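Local coordinates for protein STIV B116 (Sulfolobus turreted icosahedral virus, PDB 2J85) that probably binds DNA, as a small viral protein of a family found widely among crenarchaeal viruses, at residues 30-35 and 110-115; 47-50 and 54-57. One frame throughout, in Å; residues are numbered along the deposited sequence.

A small mixed alpha/beta fold illustrates how helices pack against a sheet and against the loops that leave it. In contact 1, helix 29-41 leans on strand 110-117; in contact 2, the turn leaving strand 45-47 meets the first part of helix 52-62. The centres of the two lie about 14 Å apart, on opposite sides of the chain's centre, and along the sequence contact 2 is nested inside the loop that contact 1 closes. They also touch directly, Ile110 CD1 packing 4.2 Å from Leu57 CD2. Ile84 of strand 80-86 connects them further, meeting Phe112 of contact 1 and Ile49, Thr54 and Leu57 of contact 2, while the Cys33-Cys62 disulfide ties the two helices together.

Contact 1 of 2, residues 30-35 and 110-115; sequences EDFCLK and ISFYEV
With CG of Phe32 anti to its own backbone N (chi1 170°) and CG of Phe112 anti to its carbonyl carbon (chi1 -53°), the two rings meet in an offset stack between a helix and the sheet of this alpha/beta fold. The ring centroids are 4.4 Å apart and the planes are inclined by 30°. Phe112 CD2 sits over the centre of one Phe32 face, 3.3 Å above its plane, so the overlap is made by one side of the Phe112 ring. Phe32 CB adds an off-centre CH-pi contact, 4.2 Å from the Phe112 centroid. Leu61 of helix 52-62 also packs on Phe112, and Cys62 on Phe32, so that helix 52-62 also borders the pair.

One helical turn further on, Lys35 of the helix meets the extended side chain of Glu114, which the strand holds out toward it, the two side chains crossing at about a right angle. A second carboxylate, that of Glu80, lies close to Glu114, and the lysine would be expected to ease that like-charge proximity. The salt bridge includes a weak hydrogen bond, in which Lys35 NZ lies 3.3 Å from Glu114 OE1.

Contact 2 of 2, residues 47-50 and 54-57; sequences NAIG and TINL
Asn47 OD1 takes a hydrogen bond from Ile49 N at 3.1 Å, closing an Asx turn where strand 45-47 gives way to the loop before helix 52-62. The N-H points almost straight at the oxygen (167°), although the donor stands well above the carbonyl plane, 54° out of it. The example shows how a side chain at the end of a strand can shape the exit: the bond ties the backbone two residues on to the Asn47 side chain, and the Ile49 side chain points toward the helix. Asn69 also binds the backbone here, its ND2 donating to Asn47 O and its main chain bonding with that of Ile49.

The Asn47 amide also meets the helix: Ile55 CD1 rests against it, 3.8 Å from Asn47 ND2, the two side chains arriving from opposite directions. What remains of the contact is apolar. The CG2 branch of Ile49, anti to the backbone N since chi1, measured to CG1, is -75°, does most of the touching: it fits between two successive helix residues, lying 3.7 Å from Thr54 CB and also meeting the CG1 and CD1 atoms of Ile55. The other branch ends in CD1, which approaches Thr54 CG2 at 4.0 Å. Thr54 thus presents its carbon atoms to the isoleucine, their side chains crossing at about a right angle.

Beneath this cluster lies the sheet, with Leu6 of strand 4-7 touching Asn47 and Ile49, and Ile84 of strand 80-86 touching Ile49 and Thr54. Leu66 packs on Ile55 from a loop. These contacts place the strand-to-helix connection on the hydrophobic core; the closest atoms between the two segments are Ile49 CG2 and Ile55 CG1, 3.6 Å apart.

Contact 1 of 2, residues 30-35 and 110-115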
loop_
_atom_site.group_PDB
_atom_site.type_symbol
_atom_site.label_atom_id
_atom_site.label_comp_id
_atom_site.label_asym_id
_atom_site.label_seq_id
_atom_site.Cartn_x
_atom_site.Cartn_y
_atom_site.Cartn_z
ATOM N N GLU A 30 -3.829 -20.667 8.290
ATOM C CA GLU A 30 -3.057 -21.880 8.117
ATOM C C GLU A 30 -2.053 -21.725 6.970
ATOM O O GLU A 30 -0.896 -22.093 7.120
ATOM C CB GLU A 30 -3.957 -23.113 7.893
ATOM C CG GLU A 30 -3.140 -24.430 7.892
ATOM C CD GLU A 30 -3.950 -25.723 8.035
ATOM O OE1 GLU A 30 -5.202 -25.682 8.136
ATOM O OE2 GLU A 30 -3.303 -26.803 8.058
ATOM N N ASP A 31 -2.499 -21.173 5.836
ATOM C CA ASP A 31 -1.646 -21.067 4.656
ATOM C C ASP A 31 -0.567 -20.012 4.845
ATOM O O ASP A 31 0.569 -20.169 4.404
ATOM C CB ASP A 31 -2.490 -20.789 3.413
ATOM C CG ASP A 31 -3.431 -21.939 3.092
ATOM O OD1 ASP A 31 -3.446 -22.929 3.835
ATOM O OD2 ASP A 31 -4.155 -21.871 2.104
ATOM N N PHE A 32 -0.919 -18.943 5.542
ATOM C CA PHE A 32 0.075 -17.955 5.908
ATOM C C PHE A 32 1.205 -18.561 6.781
ATOM O O PHE A 32 2.418 -18.364 6.494
ATOM C CB PHE A 32 -0.593 -16.786 6.642
ATOM C CG PHE A 32 0.380 -15.814 7.267
ATOM C CD1 PHE A 32 0.941 -14.785 6.503
ATOM C CD2 PHE A 32 0.699 -15.909 8.620
ATOM C CE1 PHE A 32 1.807 -13.846 7.077
ATOM C CE2 PHE A 32 1.565 -14.997 9.222
ATOM C CZ PHE A 32 2.130 -13.945 8.446
ATOM N N CYS A 33 0.806 -19.247 7.853
ATOM C CA CYS A 33 1.776 -19.827 8.799
ATOM C C CYS A 33 2.622 -20.897 8.150
ATOM O O CYS A 33 3.807 -20.947 8.376
ATOM C CB CYS A 33 1.062 -20.412 10.014
ATOM S SG CYS A 33 0.367 -19.147 11.104
ATOM N N LEU A 34 2.013 -21.741 7.330
ATOM C CA LEU A 34 2.742 -22.781 6.609
ATOM C C LEU A 34 3.751 -22.225 5.573
ATOM O O LEU A 34 4.875 -22.717 5.468
ATOM C CB LEU A 34 1.744 -23.736 5.954
ATOM C CG LEU A 34 0.970 -24.742 6.847
ATOM C CD1 LEU A 34 -0.075 -25.449 6.027
ATOM C CD2 LEU A 34 1.908 -25.772 7.499
ATOM N N LYS A 35 3.345 -21.202 4.811
ATOM C CA LYS A 35 4.247 -20.540 3.874
ATOM C C LYS A 35 5.423 -19.861 4.604
ATOM O O LYS A 35 6.579 -19.963 4.196
ATOM C CB LYS A 35 3.467 -19.542 2.990
ATOM C CG LYS A 35 2.640 -20.231 1.884
ATOM C CD LYS A 35 1.534 -19.335 1.335
ATOM C CE LYS A 35 0.859 -19.912 0.081
ATOM N NZ LYS A 35 1.801 -20.184 -1.018
ATOM N N ILE A 110 -7.683 -9.080 11.483
ATOM C CA ILE A 110 -6.410 -9.547 10.898
ATOM C C ILE A 110 -6.660 -10.203 9.546
ATOM O O ILE A 110 -7.552 -11.026 9.411
ATOM C CB ILE A 110 -5.679 -10.605 11.772
ATOM C CG1 ILE A 110 -5.665 -10.216 13.244
ATOM C CG2 ILE A 110 -4.258 -10.782 11.295
ATOM C CD1 ILE A 110 -5.198 -11.344 14.139
ATOM N N SER A 111 -5.860 -9.842 8.553
ATOM C CA SER A 111 -5.913 -10.461 7.241
ATOM C C SER A 111 -4.494 -10.774 6.784
ATOM O O SER A 111 -3.529 -10.145 7.228
ATOM C CB SER A 111 -6.568 -9.528 6.227
ATOM O OG SER A 111 -7.875 -9.157 6.620
ATOM N N PHE A 112 -4.380 -11.744 5.881
ATOM C CA PHE A 112 -3.086 -12.174 5.383
ATOM C C PHE A 112 -3.105 -12.151 3.878
ATOM O O PHE A 112 -4.131 -12.413 3.269
ATOM C CB PHE A 112 -2.739 -13.582 5.879
ATOM C CG PHE A 112 -2.827 -13.740 7.352
ATOM C CD1 PHE A 112 -3.950 -14.280 7.931
ATOM C CD2 PHE A 112 -1.782 -13.344 8.161
ATOM C CE1 PHE A 112 -4.029 -14.427 9.303
ATOM C CE2 PHE A 112 -1.849 -13.493 9.534
ATOM C CZ PHE A 112 -2.973 -14.038 10.108
ATOM N N TYR A 113 -1.966 -11.794 3.291
ATOM C CA TYR A 113 -1.842 -11.683 1.840
ATOM C C TYR A 113 -0.499 -12.175 1.404
ATOM O O TYR A 113 0.466 -12.242 2.186
ATOM C CB TYR A 113 -2.045 -10.251 1.330
ATOM C CG TYR A 113 -3.355 -9.643 1.781
ATOM C CD1 TYR A 113 -3.432 -8.975 2.990
ATOM C CD2 TYR A 113 -4.521 -9.762 1.018
ATOM C CE1 TYR A 113 -4.639 -8.447 3.439
ATOM C CE2 TYR A 113 -5.744 -9.228 1.468
ATOM C CZ TYR A 113 -5.781 -8.573 2.687
ATOM O OH TYR A 113 -6.925 -8.015 3.208
ATOM N N GLU A 114 -0.447 -12.563 0.141
ATOM C CA GLU A 114 0.809 -12.878 -0.467
ATOM C C GLU A 114 0.891 -12.039 -1.725
ATOM O O GLU A 114 -0.092 -11.950 -2.463
ATOM C CB GLU A 114 0.880 -14.362 -0.771
ATOM C CG GLU A 114 2.217 -14.800 -1.297
ATOM C CD GLU A 114 2.276 -16.285 -1.539
ATOM O OE1 GLU A 114 1.210 -16.970 -1.485
ATOM O OE2 GLU A 114 3.400 -16.768 -1.784
ATOM N N VAL A 115 2.055 -11.446 -1.972
ATOM C CA VAL A 115 2.260 -10.632 -3.152
ATOM C C VAL A 115 3.459 -11.209 -3.864
ATOM O O VAL A 115 4.514 -11.398 -3.255
ATOM C CB VAL A 115 2.481 -9.135 -2.782
ATOM C CG1 VAL A 115 2.706 -8.274 -4.005
ATOM C CG2 VAL A 115 1.290 -8.638 -1.939
#

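Contact 2 of 2, residues 47-50 and 54-57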
loop_
_atom_site.group_PDB
_atom_site.type_symbol
_atom_site.label_atom_id
_atom_site.label_comp_id
_atom_site.label_asym_id
_atom_site.label_seq_id
_atom_site.Cartn_x
_atom_site.Cartn_y
_atom_site.Cartn_z
ATOM N N ASN A 47 12.692 -11.313 7.294
ATOM C CA ASN A 47 11.724 -10.753 8.226
ATOM C C ASN A 47 11.905 -9.250 8.303
ATOM O O ASN A 47 12.979 -8.772 8.644
ATOM C CB ASN A 47 11.940 -11.352 9.624
ATOM C CG ASN A 47 11.066 -10.719 10.677
ATOM O OD1 ASN A 47 9.942 -10.274 10.395
ATOM N ND2 ASN A 47 11.573 -10.676 11.914
ATOM N N ALA A 48 10.846 -8.519 7.991
ATOM C CA ALA A 48 10.861 -7.055 7.988
ATOM C C ALA A 48 9.760 -6.492 8.894
ATOM O O ALA A 48 9.309 -5.375 8.693
ATOM C CB ALA A 48 10.685 -6.540 6.554
ATOM N N ILE A 49 9.298 -7.271 9.864
ATOM C CA ILE A 49 8.355 -6.761 10.851
ATOM C C ILE A 49 9.173 -6.153 11.968
ATOM O O ILE A 49 9.913 -6.863 12.679
ATOM C CB ILE A 49 7.413 -7.852 11.375
ATOM C CG1 ILE A 49 6.352 -8.162 10.300
ATOM C CG2 ILE A 49 6.737 -7.397 12.667
ATOM C CD1 ILE A 49 5.590 -9.411 10.538
ATOM N N GLY A 50 9.055 -4.831 12.089
ATOM C CA GLY A 50 9.881 -4.038 12.996
ATOM C C GLY A 50 9.404 -3.917 14.436
ATOM O O GLY A 50 10.153 -3.437 15.279
ATOM N N THR A 54 3.569 -7.067 16.832
ATOM C CA THR A 54 3.213 -7.811 15.633
ATOM C C THR A 54 3.982 -9.121 15.605
ATOM O O THR A 54 3.420 -10.173 15.311
ATOM C CB THR A 54 3.517 -6.993 14.371
ATOM O OG1 THR A 54 2.891 -5.707 14.483
ATOM C CG2 THR A 54 3.017 -7.716 13.110
ATOM N N ILE A 55 5.265 -9.050 15.940
ATOM C CA ILE A 55 6.097 -10.238 16.110
ATOM C C ILE A 55 5.523 -11.233 17.120
ATOM O O ILE A 55 5.453 -12.413 16.837
ATOM C CB ILE A 55 7.537 -9.831 16.507
ATOM C CG1 ILE A 55 8.278 -9.280 15.280
ATOM C CG2 ILE A 55 8.303 -11.011 17.132
ATOM C CD1 ILE A 55 8.455 -10.290 14.134
ATOM N N ASN A 56 5.115 -10.762 18.291
ATOM C CA ASN A 56 4.524 -11.647 19.302
ATOM C C ASN A 56 3.223 -12.281 18.810
ATOM O O ASN A 56 3.004 -13.467 19.009
ATOM C CB ASN A 56 4.270 -10.927 20.633
ATOM C CG ASN A 56 5.554 -10.446 21.323
ATOM O OD1 ASN A 56 5.494 -9.590 22.212
ATOM N ND2 ASN A 56 6.708 -10.967 20.906
ATOM N N LEU A 57 2.368 -11.496 18.166
ATOM C CA LEU A 57 1.146 -12.031 17.542
ATOM C C LEU A 57 1.431 -13.149 16.517
ATOM O O LEU A 57 0.766 -14.191 16.503
ATOM C CB LEU A 57 0.387 -10.897 16.844
ATOM C CG LEU A 57 -1.065 -11.183 16.446
ATOM C CD1 LEU A 57 -1.906 -9.917 16.593
ATOM C CD2 LEU A 57 -1.144 -11.720 15.042
#